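Local atomic coordinates of cutinase-like protein (PDB entry 2CZQ), a protein that probably hydrolyses carboxylic esters, as a secreted cutinase-like enzyme of the alpha/beta-hydrolase fold. Residues P7-L11 with I34-G40; T14-G18 with T49-Q54; F27-N31 with L81-S85; G132-R136 with V160-G164. All coordinates share one frame; numbering follows the deposited sequence. Where two conformers were deposited one is given.

Interaction 1. Residues P7-L11 with I34-G40; sequences PQYVL and ITAALSG
The ring of Y9 lies along the turn that leaves helix 28-37, and its hydroxyl reaches the helix end. Y9 OH donates to L38 O over 2.7 Å, with the donor tilted 29° from the carbonyl plane. The first torsion of Y9 (chi1 66°), with CG flanked by both the N and the C of its own backbone, directs the end of the ring toward 34-40. L38 O and S39 O both lie at the ring's edge, Y9 CE1 coming 3.4 Å from S39 O, while CB of L38 packs against Y9 CE1 at 3.8 Å and the two side chains cross at about a right angle. On the other side of the hydroxyl-bearing end, Y9 CE2 meets the CG2 branch of I34 at 3.9 Å.

These residues belong to the beta-alpha-beta unit made by strand 9-14, helix 28-37 and strand 41-45, in the parallel sheet of the alpha/beta-hydrolase fold. The backbone joins in where the chain is about to enter the third element: Y9 N donates to G40 O at 3.0 Å. The neighbouring backbone adds a CA-H...O contact from G40 CA to P7 O (3.4 Å), a close approach made by a residue that carries no side chain.

Further along the strand, L11 points toward the helix, and its CD1 methyl touches two methyl branches at once, 3.9 Å from I34 CG2 and 4.0 Å from T35 CG2. The hydroxyl of T35 turns back to its own helix, where it bonds N31 O.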
loop_
_atom_site.group_PDB
_atom_site.type_symbol
_atom_site.label_atom_id
_atom_site.label_comp_id
_atom_site.label_asym_id
_atom_site.label_seq_id
_atom_site.Cartn_x
_atom_site.Cartn_y
_atom_site.Cartn_z
ATOM N N PRO A 7 -15.076 6.610 -11.790
ATOM C CA PRO A 7 -14.987 8.011 -12.224
ATOM C C PRO A 7 -14.357 8.944 -11.183
ATOM O O PRO A 7 -13.840 9.995 -11.555
ATOM C CB PRO A 7 -16.451 8.393 -12.484
ATOM C CG PRO A 7 -17.161 7.102 -12.691
ATOM C CD PRO A 7 -16.475 6.135 -11.784
ATOM N N GLN A 8 -14.423 8.568 -9.908
ATOM C CA GLN A 8 -13.744 9.275 -8.835
ATOM C C GLN A 8 -12.997 8.252 -8.002
ATOM O O GLN A 8 -13.537 7.189 -7.672
ATOM C CB GLN A 8 -14.733 10.035 -7.957
ATOM C CG GLN A 8 -14.058 10.866 -6.880
ATOM C CD GLN A 8 -15.055 11.655 -6.069
ATOM O OE1 GLN A 8 -16.009 11.097 -5.528
ATOM N NE2 GLN A 8 -14.842 12.957 -5.980
ATOM N N TYR A 9 -11.757 8.570 -7.661
ATOM C CA TYR A 9 -10.976 7.668 -6.829
ATOM C C TYR A 9 -9.987 8.433 -5.969
ATOM O O TYR A 9 -9.629 9.574 -6.269
ATOM C CB TYR A 9 -10.256 6.612 -7.687
ATOM C CG TYR A 9 -9.197 7.198 -8.582
ATOM C CD1 TYR A 9 -9.517 7.657 -9.859
ATOM C CD2 TYR A 9 -7.880 7.320 -8.146
ATOM C CE1 TYR A 9 -8.553 8.215 -10.681
ATOM C CE2 TYR A 9 -6.906 7.871 -8.954
ATOM C CZ TYR A 9 -7.245 8.321 -10.218
ATOM O OH TYR A 9 -6.268 8.882 -10.998
ATOM N N VAL A 10 -9.550 7.782 -4.898
ATOM C CA VAL A 10 -8.577 8.354 -3.985
ATOM C C VAL A 10 -7.443 7.355 -3.802
ATOM O O VAL A 10 -7.679 6.166 -3.551
ATOM C CB VAL A 10 -9.194 8.691 -2.612
ATOM C CG1 VAL A 10 -8.213 9.481 -1.764
ATOM C CG2 VAL A 10 -10.489 9.468 -2.774
ATOM N N LEU A 11 -6.223 7.863 -3.939
ATOM C CA LEU A 11 -5.011 7.119 -3.634
ATOM C C LEU A 11 -4.625 7.515 -2.218
ATOM O O LEU A 11 -4.087 8.598 -1.988
ATOM C CB LEU A 11 -3.907 7.461 -4.641
ATOM C CG LEU A 11 -4.299 7.350 -6.122
ATOM C CD1 LEU A 11 -3.176 7.840 -7.021
ATOM C CD2 LEU A 11 -4.694 5.925 -6.493
ATOM N N ILE A 34 -0.553 7.657 -12.230
ATOM C CA ILE A 34 -1.937 7.205 -12.101
ATOM C C ILE A 34 -2.888 8.372 -12.337
ATOM O O ILE A 34 -3.833 8.258 -13.118
ATOM C CB ILE A 34 -2.198 6.575 -10.714
ATOM C CG1 ILE A 34 -1.361 5.309 -10.504
ATOM C CG2 ILE A 34 -3.686 6.273 -10.526
ATOM C CD1 ILE A 34 -1.078 5.016 -9.039
ATOM N N THR A 35 -2.637 9.492 -11.658
ATOM C CA THR A 35 -3.529 10.642 -11.779
ATOM C C THR A 35 -3.478 11.276 -13.163
ATOM O O THR A 35 -4.460 11.869 -13.593
ATOM C CB THR A 35 -3.294 11.702 -10.686
ATOM O OG1 THR A 35 -1.926 12.140 -10.697
ATOM C CG2 THR A 35 -3.557 11.117 -9.290
ATOM N N ALA A 36 -2.351 11.148 -13.860
ATOM C CA ALA A 36 -2.268 11.612 -15.243
ATOM C C ALA A 36 -3.016 10.683 -16.196
ATOM O O ALA A 36 -3.530 11.131 -17.226
ATOM C CB ALA A 36 -0.816 11.767 -15.684
ATOM N N ALA A 37 -3.082 9.400 -15.852
ATOM C CA ALA A 37 -3.729 8.404 -16.704
ATOM C C ALA A 37 -5.248 8.407 -16.568
ATOM O O ALA A 37 -5.966 8.229 -17.556
ATOM C CB ALA A 37 -3.178 7.015 -16.412
ATOM N N LEU A 38 -5.726 8.601 -15.343
ATOM C CA LEU A 38 -7.149 8.522 -15.036
ATOM C C LEU A 38 -7.625 9.772 -14.331
ATOM O O LEU A 38 -7.100 10.146 -13.284
ATOM C CB LEU A 38 -7.456 7.307 -14.159
ATOM C CG LEU A 38 -7.328 5.916 -14.775
ATOM C CD1 LEU A 38 -7.646 4.875 -13.716
ATOM C CD2 LEU A 38 -8.231 5.745 -15.997
ATOM N N SER A 39 -8.632 10.408 -14.912
ATOM C CA SER A 39 -9.250 11.579 -14.309
ATOM C C SER A 39 -10.040 11.217 -13.051
ATOM O O SER A 39 -10.405 10.056 -12.831
ATOM C CB SER A 39 -10.172 12.260 -15.320
ATOM O OG SER A 39 -11.219 11.384 -15.696
ATOM N N GLY A 40 -10.306 12.231 -12.235
ATOM C CA GLY A 40 -11.131 12.069 -11.053
ATOM C C GLY A 40 -10.388 11.577 -9.829
ATOM O O GLY A 40 -11.014 11.167 -8.848
#

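Interaction 2. Residues T14-G18 with T49-Q54; sequences TRGTG and TADFSQ. With EDO (1,2-ethanediol), chain D.
The guanidinium of R15 is overlapped by the methyl of A50, whose CB stands over the centre of one face, 3.8 Å from R15 CZ. R15 is extended from CG to NE, but its first torsion (chi1 75°) sets CG between the backbone N and the carbonyl carbon, and this swings the end of the chain toward 49-54. Its NE bonds E19 O, which helps to fix the flat group, and NH2 donates to a water at the edge of the guanidinium.

The carbonyl of A50 serves the next part of the loop. G18 N donates to A50 O at 3.2 Å, and a second water lies 2.7 Å from A50 O and probably bonds it. Both segments are loops that follow strands of the parallel sheet, 9-14 and 41-45, at the carboxyl ends where alpha/beta hydrolases gather their active sites.

T17 meets the turn D51-Q54. Q54 NE2 donates almost straight (173°) to T17 OG1 at 3.0 Å, with the hydroxyl in the amide plane, and Q86 NE2 bonds the same oxygen; Q54 is bent at its second torsion, and its NE2 also bonds F52 O. The T17 methyl, CG2, lies 3.7 Å from F52 CA. Within 49-54, D51 OD1 accepts from S53 N, an Asx turn, and from S53 OG, while OD2 of the same carboxylate accepts from T49 OG1 at 2.6 Å. Ethanediol, probably from the crystallisation liquor, donates to T17 O.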
loop_
_atom_site.group_PDB
_atom_site.type_symbol
_atom_site.label_atom_id
_atom_site.label_comp_id
_atom_site.label_asym_id
_atom_site.label_seq_id
_atom_site.Cartn_x
_atom_site.Cartn_y
_atom_site.Cartn_z
ATOM N N THR A 14 0.054 6.018 3.057
ATOM C CA THR A 14 0.558 6.154 4.410
ATOM C C THR A 14 2.071 5.987 4.380
ATOM O O THR A 14 2.597 4.979 3.890
ATOM C CB THR A 14 -0.107 5.125 5.328
ATOM O OG1 THR A 14 -1.528 5.232 5.196
ATOM C CG2 THR A 14 0.172 5.442 6.794
ATOM N N ARG A 15 2.762 6.990 4.908
ATOM C CA ARG A 15 4.199 7.133 4.733
ATOM C C ARG A 15 5.012 6.371 5.773
ATOM O O ARG A 15 4.476 5.841 6.754
ATOM C CB ARG A 15 4.570 8.613 4.759
ATOM C CG ARG A 15 4.556 9.234 6.140
ATOM C CD ARG A 15 4.494 10.732 6.081
ATOM N NE ARG A 15 4.649 11.386 7.376
ATOM C CZ ARG A 15 3.670 11.572 8.252
ATOM N NH1 ARG A 15 2.444 11.126 8.003
ATOM N NH2 ARG A 15 3.917 12.216 9.383
ATOM N N GLY A 16 6.319 6.323 5.540
ATOM C CA GLY A 16 7.243 5.694 6.462
ATOM C C GLY A 16 7.711 6.618 7.572
ATOM O O GLY A 16 7.588 7.850 7.492
ATOM N N THR A 17 8.259 6.002 8.616
ATOM C CA THR A 17 8.884 6.705 9.732
ATOM C C THR A 17 9.801 7.807 9.232
ATOM O O THR A 17 10.652 7.570 8.370
ATOM C CB THR A 17 9.712 5.718 10.565
ATOM O OG1 THR A 17 8.902 4.586 10.915
ATOM C CG2 THR A 17 10.144 6.341 11.897
ATOM N N GLY A 18 9.625 9.008 9.778
ATOM C CA GLY A 18 10.513 10.114 9.484
ATOM C C GLY A 18 10.195 10.914 8.242
ATOM O O GLY A 18 10.708 12.019 8.085
ATOM N N THR A 49 1.735 10.562 13.163
ATOM C CA THR A 49 3.073 11.034 13.506
ATOM C C THR A 49 4.179 10.333 12.728
ATOM O O THR A 49 5.248 10.908 12.546
ATOM C CB THR A 49 3.362 10.868 15.005
ATOM O OG1 THR A 49 3.086 9.517 15.389
ATOM C CG2 THR A 49 2.439 11.738 15.865
ATOM N N ALA A 50 3.941 9.092 12.300
ATOM C CA ALA A 50 4.983 8.277 11.671
ATOM C C ALA A 50 6.258 8.309 12.525
ATOM O O ALA A 50 7.358 8.539 12.025
ATOM C CB ALA A 50 5.249 8.742 10.228
ATOM N N ASP A 51 6.089 8.101 13.829
ATOM C CA ASP A 51 7.207 8.191 14.761
ATOM C C ASP A 51 7.906 6.840 14.897
ATOM O O ASP A 51 7.370 5.803 14.488
ATOM C CB ASP A 51 6.763 8.745 16.124
ATOM C CG ASP A 51 5.817 7.822 16.855
ATOM O OD1 ASP A 51 6.267 6.753 17.321
ATOM O OD2 ASP A 51 4.608 8.093 17.017
ATOM N N PHE A 52 9.104 6.845 15.474
ATOM C CA PHE A 52 9.904 5.623 15.472
ATOM C C PHE A 52 9.347 4.492 16.331
ATOM O O PHE A 52 9.768 3.352 16.178
ATOM C CB PHE A 52 11.391 5.888 15.776
ATOM C CG PHE A 52 11.691 6.189 17.220
ATOM C CD1 PHE A 52 11.719 5.175 18.179
ATOM C CD2 PHE A 52 11.988 7.484 17.613
ATOM C CE1 PHE A 52 12.012 5.460 19.509
ATOM C CE2 PHE A 52 12.284 7.772 18.940
ATOM C CZ PHE A 52 12.292 6.762 19.883
ATOM N N SER A 53 8.403 4.787 17.223
ATOM C CA SER A 53 7.853 3.744 18.097
ATOM C C SER A 53 7.188 2.606 17.331
ATOM O O SER A 53 7.141 1.480 17.826
ATOM C CB SER A 53 6.851 4.322 19.102
ATOM O OG SER A 53 5.584 4.566 18.511
ATOM N N GLN A 54 6.671 2.924 16.139
ATOM C CA GLN A 54 5.868 2.015 15.311
ATOM C C GLN A 54 4.465 1.767 15.852
ATOM O O GLN A 54 3.772 0.859 15.396
ATOM C CB GLN A 54 6.588 0.688 15.013
ATOM C CG GLN A 54 7.977 0.859 14.416
ATOM C CD GLN A 54 7.989 1.788 13.228
ATOM O OE1 GLN A 54 7.250 1.588 12.264
ATOM N NE2 GLN A 54 8.824 2.816 13.292
HETATM C C1 EDO D . 12.749 4.442 6.213
HETATM O O1 EDO D . 13.361 5.603 6.732
HETATM C C2 EDO D . 11.325 4.761 5.827
HETATM O O2 EDO D . 10.555 5.066 6.968
HETATM O O HOH W 1 6.770 12.836 10.070
HETATM O O HOH W 2 8.170 11.060 11.623
#

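Interaction 3. Residues F27-N31 with L81-S85; sequences FRTMN and LQGYS
F27 and Q82 meet in the buried layer between helix 28-37 and the sheet of the alpha/beta-hydrolase fold, where the start of the helix packs on strand 78-84 leading into the probable nucleophile elbow, whose first glycine is G83. The ring of F27 turns one face to the glutamine: Q82 CB sits 3.6 Å from the ring centroid and 7° off the normal, a CH-pi contact over the face, and the ring and amide planes are stacked 16° apart. Beyond it the ring's CZ edge abuts the strand backbone, 3.4 Å from G83 C, and F27 CZ also touches Y84 CB at 3.9 Å.

Q82, with CG anti to its carbonyl carbon (chi1 -58°) and the chain extended beyond it, carries its amide past the ring to N31, the third main participant. On the way M30 SD adds a contact 3.9 Å from Q82 NE2. The amides of N31 and Q82 are nearly coplanar, so neither can rotate without breaking their pairing. It satisfies buried polar groups on both sides, and N31 ND2 has a further partner in Q23. Each bond of the pair falls on a carbonyl lone pair: Q82 NE2 donates to N31 OD1 at 2.8 Å, and N31 ND2 returns a bond to Q82 OE1 at 3.0 Å.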
loop_
_atom_site.group_PDB
_atom_site.type_symbol
_atom_site.label_atom_id
_atom_site.label_comp_id
_atom_site.label_asym_id
_atom_site.label_seq_id
_atom_site.Cartn_x
_atom_site.Cartn_y
_atom_site.Cartn_z
ATOM N N PHE A 27 5.529 6.702 -3.173
ATOM C CA PHE A 27 4.445 6.668 -4.160
ATOM C C PHE A 27 4.392 7.863 -5.084
ATOM O O PHE A 27 3.535 7.922 -5.952
ATOM C CB PHE A 27 3.090 6.456 -3.471
ATOM C CG PHE A 27 3.141 5.369 -2.463
ATOM C CD1 PHE A 27 3.297 4.052 -2.874
ATOM C CD2 PHE A 27 3.153 5.656 -1.108
ATOM C CE1 PHE A 27 3.426 3.032 -1.949
ATOM C CE2 PHE A 27 3.273 4.639 -0.167
ATOM C CZ PHE A 27 3.415 3.323 -0.587
ATOM N N ARG A 28 5.307 8.808 -4.925
ATOM C CA ARG A 28 5.219 10.056 -5.680
ATOM C C ARG A 28 5.186 9.836 -7.193
ATOM O O ARG A 28 4.323 10.379 -7.888
ATOM C CB ARG A 28 6.381 10.976 -5.306
ATOM C CG ARG A 28 6.174 12.440 -5.657
ATOM C CD ARG A 28 7.233 13.386 -5.085
ATOM N NE ARG A 28 7.814 12.899 -3.833
ATOM C CZ ARG A 28 7.867 13.592 -2.698
ATOM N NH1 ARG A 28 7.370 14.821 -2.630
ATOM N NH2 ARG A 28 8.419 13.051 -1.622
ATOM N N THR A 29 6.123 9.052 -7.713
ATOM C CA THR A 29 6.174 8.843 -9.149
ATOM C C THR A 29 4.950 8.091 -9.651
ATOM O O THR A 29 4.263 8.566 -10.555
ATOM C CB THR A 29 7.472 8.150 -9.537
ATOM O OG1 THR A 29 8.537 9.082 -9.324
ATOM C CG2 THR A 29 7.514 7.854 -11.038
ATOM N N MET A 30 4.646 6.946 -9.050
ATOM C CA MET A 30 3.504 6.181 -9.532
ATOM C C MET A 30 2.221 6.997 -9.451
ATOM O O MET A 30 1.373 6.902 -10.336
ATOM C CB MET A 30 3.359 4.839 -8.812
ATOM C CG MET A 30 2.939 4.915 -7.347
ATOM S SD MET A 30 2.885 3.303 -6.558
ATOM C CE MET A 30 4.643 2.932 -6.405
ATOM N N ASN A 31 2.077 7.812 -8.406
ATOM C CA ASN A 31 0.848 8.580 -8.263
ATOM C C ASN A 31 0.724 9.704 -9.273
ATOM O O ASN A 31 -0.383 10.011 -9.718
ATOM C CB ASN A 31 0.663 9.055 -6.831
ATOM C CG ASN A 31 0.295 7.922 -5.908
ATOM O OD1 ASN A 31 0.019 6.814 -6.364
ATOM N ND2 ASN A 31 0.266 8.196 -4.612
ATOM N N LEU A 81 -5.251 1.705 -1.578
ATOM C CA LEU A 81 -4.511 1.952 -0.343
ATOM C C LEU A 81 -3.045 1.618 -0.559
ATOM O O LEU A 81 -2.720 0.512 -0.998
ATOM C CB LEU A 81 -5.057 1.119 0.819
ATOM C CG LEU A 81 -6.565 1.174 1.066
ATOM C CD1 LEU A 81 -6.920 0.373 2.309
ATOM C CD2 LEU A 81 -7.074 2.606 1.167
ATOM N N GLN A 82 -2.176 2.575 -0.247
ATOM C CA GLN A 82 -0.740 2.441 -0.447
ATOM C C GLN A 82 -0.051 2.652 0.882
ATOM O O GLN A 82 -0.391 3.580 1.613
ATOM C CB GLN A 82 -0.251 3.494 -1.435
ATOM C CG GLN A 82 -0.928 3.428 -2.794
ATOM C CD GLN A 82 -0.656 4.646 -3.654
ATOM O OE1 GLN A 82 -0.556 5.761 -3.145
ATOM N NE2 GLN A 82 -0.544 4.434 -4.966
ATOM N N GLY A 83 0.935 1.817 1.198
ATOM C CA GLY A 83 1.679 1.996 2.428
ATOM C C GLY A 83 3.132 1.604 2.288
ATOM O O GLY A 83 3.443 0.585 1.664
ATOM N N TYR A 84 4.012 2.425 2.857
ATOM C CA TYR A 84 5.452 2.185 2.855
ATOM C C TYR A 84 5.949 2.053 4.286
ATOM O O TYR A 84 5.736 2.947 5.107
ATOM C CB TYR A 84 6.164 3.354 2.169
ATOM C CG TYR A 84 7.674 3.361 2.311
ATOM C CD1 TYR A 84 8.442 2.212 2.081
ATOM C CD2 TYR A 84 8.336 4.525 2.694
ATOM C CE1 TYR A 84 9.831 2.229 2.215
ATOM C CE2 TYR A 84 9.712 4.555 2.836
ATOM C CZ TYR A 84 10.457 3.409 2.599
ATOM O OH TYR A 84 11.826 3.462 2.741
ATOM N N SER A 85 6.629 0.941 4.574
ATOM C CA SER A 85 7.312 0.750 5.854
ATOM C C SER A 85 6.288 0.828 6.996
ATOM O O SER A 85 5.322 0.064 6.976
ATOM C CB SER A 85 8.491 1.718 5.991
ATOM O OG SER A 85 9.363 1.277 7.004
#

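Interaction 4. Residues G132-R136 with V160-G164; sequences GTTTR and VCAYG
Two loops at the edge of the alpha/beta-hydrolase sheet come together here: the type I turn T133-R136, which follows strand 126-127, and the loop leaving strand 157-160, which holds the C161-C168 disulfide. In the second loop the side chain of A162 touches residues of the putative Ser-His-Asp triad S85, H180 and D165, so the contact probably lies close to the active-site region.

T135, on the turn, is the main contributor. Its hydroxyl donates to the backbone carbonyl of the disulfide cysteine, T135 OG1 to C161 O at 2.8 Å, arriving tilted 18° from the carbonyl plane. A chi1 of 57° puts CG2 of T135 opposite its carbonyl carbon and beside its backbone N. Both branches of T135 therefore meet C161 O, OG1 by the hydrogen bond and CG2 by packing at 3.3 Å from that oxygen. T135 OG1 also lies 3.7 Å from C161 CB, and T135 CG2 goes on to touch the following backbone, 3.4 Å from Y163 CA. SG of C161 is anti to its backbone N and leads on to C168.

The ring of Y163 is stacked with that of H172, and T135 O accepts from H119 NE2, so each segment has partners in other loops. The turn itself is closed by R136 N donating to T133 O at 3.0 Å. T134 approaches the ring of Y163 from its edge, the two side chains crossing at about a right angle; its hydroxyl bonds D128, and this same T134 OG1 lies near the ring plane, 3.7 Å from Y163 CD2.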
loop_
_atom_site.group_PDB
_atom_site.type_symbol
_atom_site.label_atom_id
_atom_site.label_comp_id
_atom_site.label_asym_id
_atom_site.label_seq_id
_atom_site.Cartn_x
_atom_site.Cartn_y
_atom_site.Cartn_z
ATOM N N GLY A 132 8.853 -10.438 -9.656
ATOM C CA GLY A 132 9.090 -11.858 -9.490
ATOM C C GLY A 132 8.869 -12.337 -8.072
ATOM O O GLY A 132 8.300 -11.632 -7.236
ATOM N N THR A 133 9.345 -13.547 -7.800
ATOM C CA THR A 133 9.006 -14.247 -6.566
ATOM C C THR A 133 10.168 -14.412 -5.590
ATOM O O THR A 133 10.059 -15.187 -4.635
ATOM C CB THR A 133 8.416 -15.630 -6.889
ATOM O OG1 THR A 133 9.328 -16.335 -7.737
ATOM C CG2 THR A 133 7.136 -15.505 -7.710
ATOM N N THR A 134 11.269 -13.689 -5.792
ATOM C CA THR A 134 12.458 -13.955 -4.976
ATOM C C THR A 134 12.284 -13.612 -3.504
ATOM O O THR A 134 13.044 -14.096 -2.670
ATOM C CB THR A 134 13.723 -13.266 -5.521
ATOM O OG1 THR A 134 13.561 -11.842 -5.469
ATOM C CG2 THR A 134 13.968 -13.615 -6.994
ATOM N N THR A 135 11.296 -12.775 -3.188
ATOM C CA THR A 135 10.969 -12.466 -1.798
ATOM C C THR A 135 9.579 -12.949 -1.412
ATOM O O THR A 135 9.006 -12.472 -0.431
ATOM C CB THR A 135 11.074 -10.965 -1.517
ATOM O OG1 THR A 135 10.216 -10.266 -2.428
ATOM C CG2 THR A 135 12.484 -10.450 -1.781
ATOM N N ARG A 136 9.024 -13.901 -2.154
ATOM C CA ARG A 136 7.705 -14.388 -1.787
ATOM C C ARG A 136 7.711 -15.108 -0.441
ATOM O O ARG A 136 6.781 -14.952 0.351
ATOM C CB ARG A 136 7.111 -15.289 -2.864
ATOM C CG ARG A 136 5.716 -15.788 -2.502
ATOM C CD ARG A 136 4.858 -16.155 -3.674
ATOM N NE ARG A 136 4.593 -15.002 -4.527
ATOM C CZ ARG A 136 3.941 -15.069 -5.679
ATOM N NH1 ARG A 136 3.471 -16.234 -6.117
ATOM N NH2 ARG A 136 3.757 -13.970 -6.398
ATOM N N VAL A 160 5.122 -5.604 -2.257
ATOM C CA VAL A 160 6.392 -5.514 -2.952
ATOM C C VAL A 160 7.520 -5.402 -1.939
ATOM O O VAL A 160 7.572 -4.457 -1.143
ATOM C CB VAL A 160 6.402 -4.312 -3.921
ATOM C CG1 VAL A 160 7.700 -4.263 -4.713
ATOM C CG2 VAL A 160 5.193 -4.352 -4.852
ATOM N N CYS A 161 8.413 -6.383 -1.970
ATOM C CA CYS A 161 9.537 -6.428 -1.054
ATOM C C CYS A 161 10.798 -6.598 -1.872
ATOM O O CYS A 161 10.986 -7.625 -2.529
ATOM C CB CYS A 161 9.388 -7.586 -0.064
ATOM S SG CYS A 161 10.756 -7.693 1.109
ATOM N N ALA A 162 11.649 -5.578 -1.857
ATOM C CA ALA A 162 12.923 -5.633 -2.562
ATOM C C ALA A 162 13.784 -6.719 -1.944
ATOM O O ALA A 162 13.864 -6.826 -0.726
ATOM C CB ALA A 162 13.632 -4.291 -2.475
ATOM N N TYR A 163 14.436 -7.522 -2.778
ATOM C CA TYR A 163 15.316 -8.557 -2.266
ATOM C C TYR A 163 16.327 -7.934 -1.316
ATOM O O TYR A 163 17.022 -6.979 -1.664
ATOM C CB TYR A 163 16.027 -9.271 -3.407
ATOM C CG TYR A 163 16.836 -10.462 -2.966
ATOM C CD1 TYR A 163 18.134 -10.308 -2.471
ATOM C CD2 TYR A 163 16.303 -11.743 -3.032
ATOM C CE1 TYR A 163 18.884 -11.405 -2.067
ATOM C CE2 TYR A 163 17.050 -12.850 -2.636
ATOM C CZ TYR A 163 18.340 -12.670 -2.151
ATOM O OH TYR A 163 19.096 -13.750 -1.749
ATOM N N GLY A 164 16.406 -8.476 -0.110
ATOM C CA GLY A 164 17.359 -7.976 0.854
ATOM C C GLY A 164 16.959 -6.734 1.625
ATOM O O GLY A 164 17.787 -6.199 2.359
#

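In the fold
Interactions 1, 2 and 3 interlock, their segments alternating along the chain. Interactions 1 and 3 share helix 28-37 and use neighbouring strands of the parallel sheet, 9-14 and 78-84; their centres are about 14 Å apart, and L11 touches N31. Interaction 2 lies in the loops after strands 9-14 and 41-45. Its centre is about 14 Å from that of interaction 3, and the two meet where T14 pairs with Q82 and Y84. Interactions 1 and 2, centres about 26 Å apart, lie toward opposite ends of strand 9-14. Interaction 4 comes later in the sequence, its centre about 17 Å from that of interaction 3, and touches none of the others. Interaction 3 leads into the probable nucleophile elbow.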